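PDB 3ZHC: phytase from Citrobacter braakii, which belongs to branch 2 of the histidine phosphatase superfamily, in which an alpha/beta domain built round a mixed sheet is joined to a largely helical one. Local coordinates for residues Y181-N193 and R257-L270. The protein carries 2 engineered substitutions. Numbering follows the deposited sequence. Where two conformers were deposited one is given.
Sequences YQSSFRTLENVLN and RITGEKEWRDLLSL
Helix 182-192 and the first turns of helix 260-280 cross at -108° with their axes 8.3 Å apart, bringing Ser184 and Asp266 closest, CA to CA 4.7 Å. Ser184 OG hydrogen-bonds to the backbone O of Asp266 at 2.9 Å, tilted 18° from the carbonyl plane. One turn on, the Thr187 side chain crosses that of Asp266 at about a right angle, OG1 lying 2.8 Å from Asp266 OD2, while its methyl CG2, anti to the backbone N, rests on Glu263 CG. Lys262 NZ forms a salt bridge with the same OD2, its hydrogen bond weak, and OD1 pairs with Lys117 of the second subunit, so the carboxylate links the helix crossing to the dimer interface. The crossing belongs to the helical part of this histidine phosphatase, where helix 231-247 backs Phe185 and Leu188. Leu270 CD2 sits over one Phe185 face in a CH-pi contact, 3.9 Å from the ring centroid, and touches Tyr181 CB as well. Leu267 CD2 presses on Leu188 CA at 3.5 Å; Leu267 CD1 faces Val191 CG2. A Schellman motif with Asn193 at C-prime ends helix 182-192, and there the extended Arg257 chain delivers NH1 to Val191 O at 3.0 Å, nearly straight (172°) and in the guanidinium plane. Asn193 CB lies over a guanidinium face, Arg257 NH2 forms a salt bridge with Asp57, and a water accepts from Asn193 ND2 and, weakly, from Arg257 NH2.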
ATOM      1  N   TYR B 181       2.206 -13.095   0.129  1.00 21.15           N
ATOM      2  CA  TYR B 181       3.093 -12.507   1.136  1.00 20.58           C
ATOM      3  C   TYR B 181       4.446 -13.264   1.284  1.00 20.42           C
ATOM      4  O   TYR B 181       5.068 -13.187   2.334  1.00 20.51           O
ATOM      5  CB  TYR B 181       2.343 -12.424   2.485  1.00 20.35           C
ATOM      6  CG  TYR B 181       1.196 -11.448   2.475  1.00 19.59           C
ATOM      7  CD1 TYR B 181      -0.079 -11.833   2.037  1.00 18.88           C
ATOM      8  CD2 TYR B 181       1.368 -10.124   2.906  1.00 18.62           C
ATOM      9  CE1 TYR B 181      -1.165 -10.921   2.025  1.00 18.17           C
ATOM     10  CE2 TYR B 181       0.293  -9.209   2.897  1.00 18.00           C
ATOM     11  CZ  TYR B 181      -0.967  -9.622   2.451  1.00 17.74           C
ATOM     12  OH  TYR B 181      -2.009  -8.744   2.438  1.00 17.60           O
ATOM     13  N   GLN B 182       4.901 -13.978   0.229  1.00 20.17           N
ATOM     14  CA  GLN B 182       6.193 -14.752   0.282  1.00 19.97           C
ATOM     15  C   GLN B 182       7.364 -13.946   0.800  1.00 19.43           C
ATOM     16  O   GLN B 182       7.998 -14.338   1.765  1.00 19.29           O
ATOM     17  CB  GLN B 182       6.603 -15.299  -1.099  1.00 20.18           C
ATOM     18  CG  GLN B 182       5.894 -16.513  -1.510  1.00 21.23           C
ATOM     19  CD  GLN B 182       6.411 -17.101  -2.838  1.00 22.80           C
ATOM     20  OE1 GLN B 182       5.635 -17.258  -3.812  1.00 24.28           O
ATOM     21  NE2 GLN B 182       7.727 -17.428  -2.888  1.00 23.33           N
ATOM     22  N   SER B 183       7.638 -12.820   0.138  1.00 18.82           N
ATOM     23  CA  SER B 183       8.798 -11.963   0.477  1.00 18.42           C
ATOM     24  C   SER B 183       8.742 -11.414   1.902  1.00 17.91           C
ATOM     25  O   SER B 183       9.789 -11.219   2.517  1.00 17.98           O
ATOM     26  CB  SER B 183       8.932 -10.817  -0.521  1.00 18.41           C
ATOM     27  OG  SER B 183       7.795  -9.985  -0.470  1.00 18.71           O
ATOM     28  N   SER B 184       7.527 -11.168   2.418  1.00 17.29           N
ATOM     29  CA  SER B 184       7.346 -10.737   3.823  1.00 16.85           C
ATOM     30  C   SER B 184       7.801 -11.834   4.782  1.00 16.35           C
ATOM     31  O   SER B 184       8.486 -11.552   5.772  1.00 16.16           O
ATOM     32  CB  SER B 184       5.887 -10.349   4.122  1.00 16.87           C
ATOM     33  OG  SER B 184       5.588  -9.090   3.578  1.00 17.14           O
ATOM     34  N   PHE B 185       7.412 -13.077   4.483  1.00 15.86           N
ATOM     35  CA  PHE B 185       7.853 -14.233   5.264  1.00 15.62           C
ATOM     36  C   PHE B 185       9.376 -14.417   5.191  1.00 15.46           C
ATOM     37  O   PHE B 185       9.981 -14.799   6.182  1.00 15.27           O
ATOM     38  CB  PHE B 185       7.140 -15.527   4.838  1.00 15.57           C
ATOM     39  CG  PHE B 185       5.752 -15.665   5.384  1.00 15.39           C
ATOM     40  CD1 PHE B 185       5.548 -15.991   6.737  1.00 14.91           C
ATOM     41  CD2 PHE B 185       4.629 -15.481   4.559  1.00 15.25           C
ATOM     42  CE1 PHE B 185       4.250 -16.130   7.253  1.00 14.78           C
ATOM     43  CE2 PHE B 185       3.328 -15.616   5.073  1.00 14.68           C
ATOM     44  CZ  PHE B 185       3.142 -15.942   6.423  1.00 14.90           C
ATOM     45  N   ARG B 186       9.980 -14.141   4.023  1.00 15.32           N
ATOM     46  CA  ARG B 186      11.452 -14.177   3.888  1.00 15.30           C
ATOM     47  C   ARG B 186      12.112 -13.159   4.822  1.00 15.23           C
ATOM     48  O   ARG B 186      13.150 -13.457   5.430  1.00 15.32           O
ATOM     49  CB  ARG B 186      11.928 -13.901   2.433  1.00 15.28           C
ATOM     50  CG  ARG B 186      11.452 -14.888   1.337  1.00 15.49           C
ATOM     51  CD  ARG B 186      11.847 -16.348   1.623  1.00 15.74           C
ATOM     52  NE  ARG B 186      10.892 -16.983   2.517  1.00 15.96           N
ATOM     53  CZ  ARG B 186       9.703 -17.504   2.143  1.00 15.89           C
ATOM     54  NH1 ARG B 186       9.292 -17.487   0.868  1.00 15.62           N
ATOM     55  NH2 ARG B 186       8.914 -18.051   3.068  1.00 15.85           N
ATOM     56  N   THR B 187      11.511 -11.969   4.934  1.00 15.12           N
ATOM     57  CA  THR B 187      12.046 -10.909   5.816  1.00 15.08           C
ATOM     58  C   THR B 187      11.944 -11.334   7.286  1.00 14.98           C
ATOM     59  O   THR B 187      12.918 -11.196   8.042  1.00 14.98           O
ATOM     60  CB  THR B 187      11.353  -9.542   5.579  1.00 15.11           C
ATOM     61  OG1 THR B 187      11.476  -9.183   4.200  1.00 14.90           O
ATOM     62  CG2 THR B 187      11.993  -8.430   6.438  1.00 15.09           C
ATOM     63  N   LEU B 188      10.780 -11.853   7.686  1.00 14.85           N
ATOM     64  CA  LEU B 188      10.599 -12.358   9.066  1.00 14.72           C
ATOM     65  C   LEU B 188      11.632 -13.466   9.380  1.00 14.66           C
ATOM     66  O   LEU B 188      12.267 -13.441  10.427  1.00 14.54           O
ATOM     67  CB  LEU B 188       9.165 -12.859   9.313  1.00 14.72           C
ATOM     68  CG  LEU B 188       8.868 -13.481  10.695  1.00 14.58           C
ATOM     69  CD1 LEU B 188       9.230 -12.489  11.815  1.00 14.87           C
ATOM     70  CD2 LEU B 188       7.436 -13.895  10.791  1.00 14.58           C
ATOM     71  N   GLU B 189      11.774 -14.412   8.456  1.00 14.58           N
ATOM     72  CA  GLU B 189      12.771 -15.505   8.557  1.00 14.55           C
ATOM     73  C   GLU B 189      14.206 -14.991   8.711  1.00 14.47           C
ATOM     74  O   GLU B 189      14.956 -15.525   9.518  1.00 14.38           O
ATOM     75  CB  GLU B 189      12.664 -16.417   7.354  1.00 14.58           C
ATOM     76  CG  GLU B 189      11.391 -17.301   7.382  1.00 14.55           C
ATOM     77  CD  GLU B 189      10.988 -17.824   6.013  1.00 14.86           C
ATOM     78  OE1 GLU B 189      11.805 -17.748   5.058  1.00 14.98           O
ATOM     79  OE2 GLU B 189       9.843 -18.313   5.878  1.00 14.98           O
ATOM     80  N   ASN B 190      14.566 -13.955   7.931  1.00 14.49           N
ATOM     81  CA  ASN B 190      15.891 -13.322   8.037  0.50 14.49           C
ATOM     82  C   ASN B 190      16.085 -12.652   9.398  1.00 14.43           C
ATOM     83  O   ASN B 190      17.156 -12.754   9.997  1.00 14.40           O
ATOM     84  CB  ASN B 190      16.104 -12.296   6.916  0.50 14.53           C
ATOM     85  CG  ASN B 190      17.504 -11.691   6.930  0.50 14.69           C
ATOM     86  OD1 ASN B 190      18.493 -12.378   6.707  0.50 14.64           O
ATOM     87  ND2 ASN B 190      17.581 -10.383   7.196  0.50 15.63           N
ATOM     88  N   VAL B 191      15.036 -11.972   9.880  1.00 14.39           N
ATOM     89  CA  VAL B 191      15.083 -11.276  11.196  1.00 14.39           C
ATOM     90  C   VAL B 191      15.244 -12.293  12.362  1.00 14.37           C
ATOM     91  O   VAL B 191      16.001 -12.058  13.300  1.00 14.35           O
ATOM     92  CB  VAL B 191      13.856 -10.346  11.374  1.00 14.36           C
ATOM     93  CG1 VAL B 191      13.776  -9.776  12.768  1.00 14.37           C
ATOM     94  CG2 VAL B 191      13.917  -9.197  10.322  1.00 14.47           C
ATOM     95  N   LEU B 192      14.533 -13.409  12.273  1.00 14.34           N
ATOM     96  CA  LEU B 192      14.633 -14.483  13.249  1.00 14.48           C
ATOM     97  C   LEU B 192      15.892 -15.355  13.095  1.00 14.81           C
ATOM     98  O   LEU B 192      16.213 -16.112  13.997  1.00 14.49           O
ATOM     99  CB  LEU B 192      13.423 -15.426  13.119  1.00 14.37           C
ATOM    100  CG  LEU B 192      12.016 -14.950  13.434  1.00 13.82           C
ATOM    101  CD1 LEU B 192      11.020 -15.961  12.913  1.00 12.91           C
ATOM    102  CD2 LEU B 192      11.851 -14.743  14.918  1.00 13.31           C
ATOM    103  N   ASN B 193      16.590 -15.244  11.947  1.00 15.44           N
ATOM    104  CA  ASN B 193      17.653 -16.196  11.532  1.00 16.00           C
ATOM    105  C   ASN B 193      17.068 -17.603  11.645  1.00 16.27           C
ATOM    106  O   ASN B 193      17.623 -18.476  12.289  1.00 16.05           O
ATOM    107  CB  ASN B 193      18.966 -16.012  12.327  1.00 16.17           C
ATOM    108  CG  ASN B 193      20.191 -16.668  11.625  1.00 17.42           C
ATOM    109  OD1 ASN B 193      20.184 -16.895  10.388  1.00 19.31           O
ATOM    110  ND2 ASN B 193      21.254 -16.973  12.418  1.00 18.36           N
ATOM    111  N   ARG B 257      18.228  -6.442  13.732  1.00 19.04           N
ATOM    112  CA  ARG B 257      18.162  -6.904  12.313  1.00 19.25           C
ATOM    113  C   ARG B 257      17.095  -6.250  11.411  1.00 19.31           C
ATOM    114  O   ARG B 257      17.007  -6.607  10.243  1.00 19.42           O
ATOM    115  CB  ARG B 257      17.980  -8.427  12.287  1.00 19.34           C
ATOM    116  CG  ARG B 257      19.189  -9.196  12.803  1.00 19.60           C
ATOM    117  CD  ARG B 257      18.792 -10.610  13.135  1.00 20.33           C
ATOM    118  NE  ARG B 257      19.833 -11.329  13.839  1.00 20.75           N
ATOM    119  CZ  ARG B 257      19.649 -12.446  14.562  1.00 21.38           C
ATOM    120  NH1 ARG B 257      18.434 -13.022  14.701  1.00 21.27           N
ATOM    121  NH2 ARG B 257      20.700 -13.004  15.163  1.00 21.54           N
ATOM    122  N   ILE B 258      16.297  -5.313  11.932  1.00 19.47           N
ATOM    123  CA  ILE B 258      15.290  -4.598  11.096  1.00 19.53           C
ATOM    124  C   ILE B 258      15.973  -3.323  10.546  1.00 19.61           C
ATOM    125  O   ILE B 258      16.413  -2.477  11.336  1.00 19.58           O
ATOM    126  CB  ILE B 258      14.004  -4.227  11.866  1.00 19.36           C
ATOM    127  CG1 ILE B 258      13.390  -5.465  12.514  1.00 19.20           C
ATOM    128  CG2 ILE B 258      12.992  -3.552  10.923  1.00 19.46           C
ATOM    129  CD1 ILE B 258      12.054  -5.226  13.186  1.00 18.48           C
ATOM    130  N   THR B 259      16.030  -3.219   9.203  0.50 19.72           N
ATOM    131  CA  THR B 259      16.656  -2.098   8.464  0.50 19.81           C
ATOM    132  C   THR B 259      15.636  -1.197   7.772  0.50 19.82           C
ATOM    133  O   THR B 259      15.167  -1.538   6.678  0.50 20.01           O
ATOM    134  CB  THR B 259      17.560  -2.635   7.337  0.50 19.82           C
ATOM    135  OG1 THR B 259      18.425  -3.657   7.846  0.50 19.89           O
ATOM    136  CG2 THR B 259      18.392  -1.505   6.711  0.50 19.81           C
ATOM    137  N   GLY B 260      15.278  -0.063   8.381  1.00 19.76           N
ATOM    138  CA  GLY B 260      14.349   0.900   7.733  1.00 19.61           C
ATOM    139  C   GLY B 260      12.882   0.524   7.594  1.00 19.47           C
ATOM    140  O   GLY B 260      12.477  -0.619   7.882  1.00 19.56           O
ATOM    141  N   GLU B 261      12.088   1.505   7.133  1.00 19.21           N
ATOM    142  CA  GLU B 261      10.615   1.362   6.985  1.00 18.99           C
ATOM    143  C   GLU B 261      10.184   0.216   6.079  1.00 18.54           C
ATOM    144  O   GLU B 261       9.137  -0.380   6.313  1.00 18.46           O
ATOM    145  CB  GLU B 261       9.963   2.682   6.487  1.00 19.14           C
ATOM    146  CG  GLU B 261       8.401   2.667   6.589  1.00 19.68           C
ATOM    147  CD  GLU B 261       7.716   3.985   6.219  1.00 20.68           C
ATOM    148  OE1 GLU B 261       8.405   4.958   5.822  1.00 21.30           O
ATOM    149  OE2 GLU B 261       6.455   4.032   6.332  1.00 20.93           O
ATOM    150  N   LYS B 262      10.981  -0.096   5.059  1.00 18.10           N
ATOM    151  CA  LYS B 262      10.619  -1.160   4.126  1.00 17.77           C
ATOM    152  C   LYS B 262      10.511  -2.503   4.833  1.00 17.35           C
ATOM    153  O   LYS B 262       9.510  -3.199   4.686  1.00 17.16           O
ATOM    154  CB  LYS B 262      11.628  -1.299   2.986  1.00 17.90           C
ATOM    155  CG  LYS B 262      11.013  -1.907   1.738  1.00 18.17           C
ATOM    156  CD  LYS B 262      11.832  -2.991   1.109  1.00 18.67           C
ATOM    157  CE  LYS B 262      11.690  -4.321   1.831  1.00 19.06           C
ATOM    158  NZ  LYS B 262      12.101  -5.466   0.942  1.00 19.00           N
ATOM    159  N   GLU B 263      11.550  -2.862   5.600  1.00 16.95           N
ATOM    160  CA  GLU B 263      11.535  -4.129   6.355  1.00 16.68           C
ATOM    161  C   GLU B 263      10.478  -4.099   7.489  1.00 15.95           C
ATOM    162  O   GLU B 263       9.883  -5.119   7.786  1.00 15.81           O
ATOM    163  CB  GLU B 263      12.931  -4.499   6.872  1.00 16.94           C
ATOM    164  CG  GLU B 263      13.898  -4.982   5.724  1.00 18.11           C
ATOM    165  CD  GLU B 263      15.262  -5.456   6.248  1.00 20.06           C
ATOM    166  OE1 GLU B 263      15.530  -5.300   7.481  1.00 21.02           O
ATOM    167  OE2 GLU B 263      16.080  -5.996   5.418  1.00 21.51           O
ATOM    168  N   TRP B 264      10.257  -2.931   8.093  1.00 15.24           N
ATOM    169  CA  TRP B 264       9.193  -2.771   9.107  1.00 14.84           C
ATOM    170  C   TRP B 264       7.825  -3.096   8.553  1.00 14.60           C
ATOM    171  O   TRP B 264       7.043  -3.789   9.213  1.00 14.60           O
ATOM    172  CB  TRP B 264       9.168  -1.345   9.712  1.00 14.72           C
ATOM    173  CG  TRP B 264      10.024  -1.196  10.865  1.00 14.70           C
ATOM    174  CD1 TRP B 264      11.178  -0.474  10.948  1.00 14.99           C
ATOM    175  CD2 TRP B 264       9.824  -1.785  12.147  1.00 14.55           C
ATOM    176  NE1 TRP B 264      11.707  -0.573  12.204  1.00 14.82           N
ATOM    177  CE2 TRP B 264      10.900  -1.374  12.965  1.00 14.67           C
ATOM    178  CE3 TRP B 264       8.829  -2.633  12.694  1.00 14.65           C
ATOM    179  CZ2 TRP B 264      11.029  -1.779  14.316  1.00 14.96           C
ATOM    180  CZ3 TRP B 264       8.954  -3.040  14.045  1.00 14.86           C
ATOM    181  CH2 TRP B 264      10.055  -2.605  14.836  1.00 15.03           C
ATOM    182  N   ARG B 265       7.538  -2.604   7.343  1.00 14.25           N
ATOM    183  CA  ARG B 265       6.241  -2.843   6.708  1.00 14.14           C
ATOM    184  C   ARG B 265       6.134  -4.242   6.114  1.00 13.93           C
ATOM    185  O   ARG B 265       5.037  -4.784   6.093  1.00 13.94           O
ATOM    186  CB  ARG B 265       5.905  -1.741   5.687  1.00 14.17           C
ATOM    187  CG  ARG B 265       5.620  -0.378   6.404  1.00 14.33           C
ATOM    188  CD  ARG B 265       4.872   0.587   5.524  1.00 14.02           C
ATOM    189  NE  ARG B 265       4.502   1.812   6.222  1.00 13.92           N
ATOM    190  CZ  ARG B 265       3.355   2.036   6.889  1.00 13.15           C
ATOM    191  NH1 ARG B 265       2.382   1.098   6.992  1.00 13.02           N
ATOM    192  NH2 ARG B 265       3.176   3.223   7.464  1.00 12.66           N
ATOM    193  N   ASP B 266       7.255  -4.832   5.638  1.00 13.65           N
ATOM    194  CA  ASP B 266       7.277  -6.276   5.267  1.00 13.34           C
ATOM    195  C   ASP B 266       6.818  -7.109   6.426  1.00 13.00           C
ATOM    196  O   ASP B 266       5.989  -7.998   6.272  1.00 12.96           O
ATOM    197  CB  ASP B 266       8.698  -6.782   4.920  1.00 13.51           C
ATOM    198  CG  ASP B 266       9.148  -6.437   3.529  1.00 13.83           C
ATOM    199  OD1 ASP B 266       8.401  -5.786   2.760  1.00 14.84           O
ATOM    200  OD2 ASP B 266      10.301  -6.844   3.192  1.00 14.44           O
ATOM    201  N   LEU B 267       7.380  -6.820   7.605  1.00 12.65           N
ATOM    202  CA  LEU B 267       7.056  -7.561   8.831  1.00 12.35           C
ATOM    203  C   LEU B 267       5.609  -7.347   9.250  1.00 12.20           C
ATOM    204  O   LEU B 267       4.849  -8.290   9.365  1.00 12.10           O
ATOM    205  CB  LEU B 267       8.008  -7.154   9.972  1.00 12.28           C
ATOM    206  CG  LEU B 267       9.468  -7.590   9.777  1.00 11.99           C
ATOM    207  CD1 LEU B 267      10.391  -6.871  10.755  1.00 11.29           C
ATOM    208  CD2 LEU B 267       9.592  -9.090   9.909  1.00 11.27           C
ATOM    209  N   LEU B 268       5.234  -6.099   9.459  1.00 12.15           N
ATOM    210  CA  LEU B 268       3.858  -5.791   9.907  1.00 12.09           C
ATOM    211  C   LEU B 268       2.740  -6.049   8.848  1.00 11.94           C
ATOM    212  O   LEU B 268       1.584  -6.063   9.214  1.00 12.16           O
ATOM    213  CB  LEU B 268       3.813  -4.398  10.563  1.00 12.15           C
ATOM    214  CG  LEU B 268       4.334  -4.595  12.034  1.00 12.64           C
ATOM    215  CD1 LEU B 268       5.249  -3.531  12.497  1.00 13.14           C
ATOM    216  CD2 LEU B 268       3.119  -4.818  13.004  1.00 11.77           C
ATOM    217  N   SER B 269       3.099  -6.272   7.562  1.00 11.78           N
ATOM    218  CA  SER B 269       2.099  -6.659   6.547  0.50 11.74           C
ATOM    219  C   SER B 269       1.457  -8.004   6.919  1.00 11.60           C
ATOM    220  O   SER B 269       0.297  -8.238   6.617  1.00 11.61           O
ATOM    221  CB  SER B 269       2.714  -6.745   5.150  0.50 11.78           C
ATOM    222  OG  SER B 269       3.025  -5.458   4.669  0.50 11.96           O
ATOM    223  N   LEU B 270       2.242  -8.873   7.579  1.00 11.38           N
ATOM    224  CA  LEU B 270       1.763 -10.183   8.019  1.00 11.27           C
ATOM    225  C   LEU B 270       0.724 -10.038   9.129  1.00 11.07           C
ATOM    226  O   LEU B 270      -0.340 -10.660   9.068  1.00 11.17           O
ATOM    227  CB  LEU B 270       2.946 -11.072   8.460  1.00 11.28           C
ATOM    228  CG  LEU B 270       3.952 -11.385   7.321  1.00 11.49           C
ATOM    229  CD1 LEU B 270       5.205 -12.148   7.826  1.00 11.09           C
ATOM    230  CD2 LEU B 270       3.253 -12.151   6.199  1.00 11.50           C
TER
HETATM  231  O   HOH W   1      21.352 -15.624  15.171  1.00 12.92           O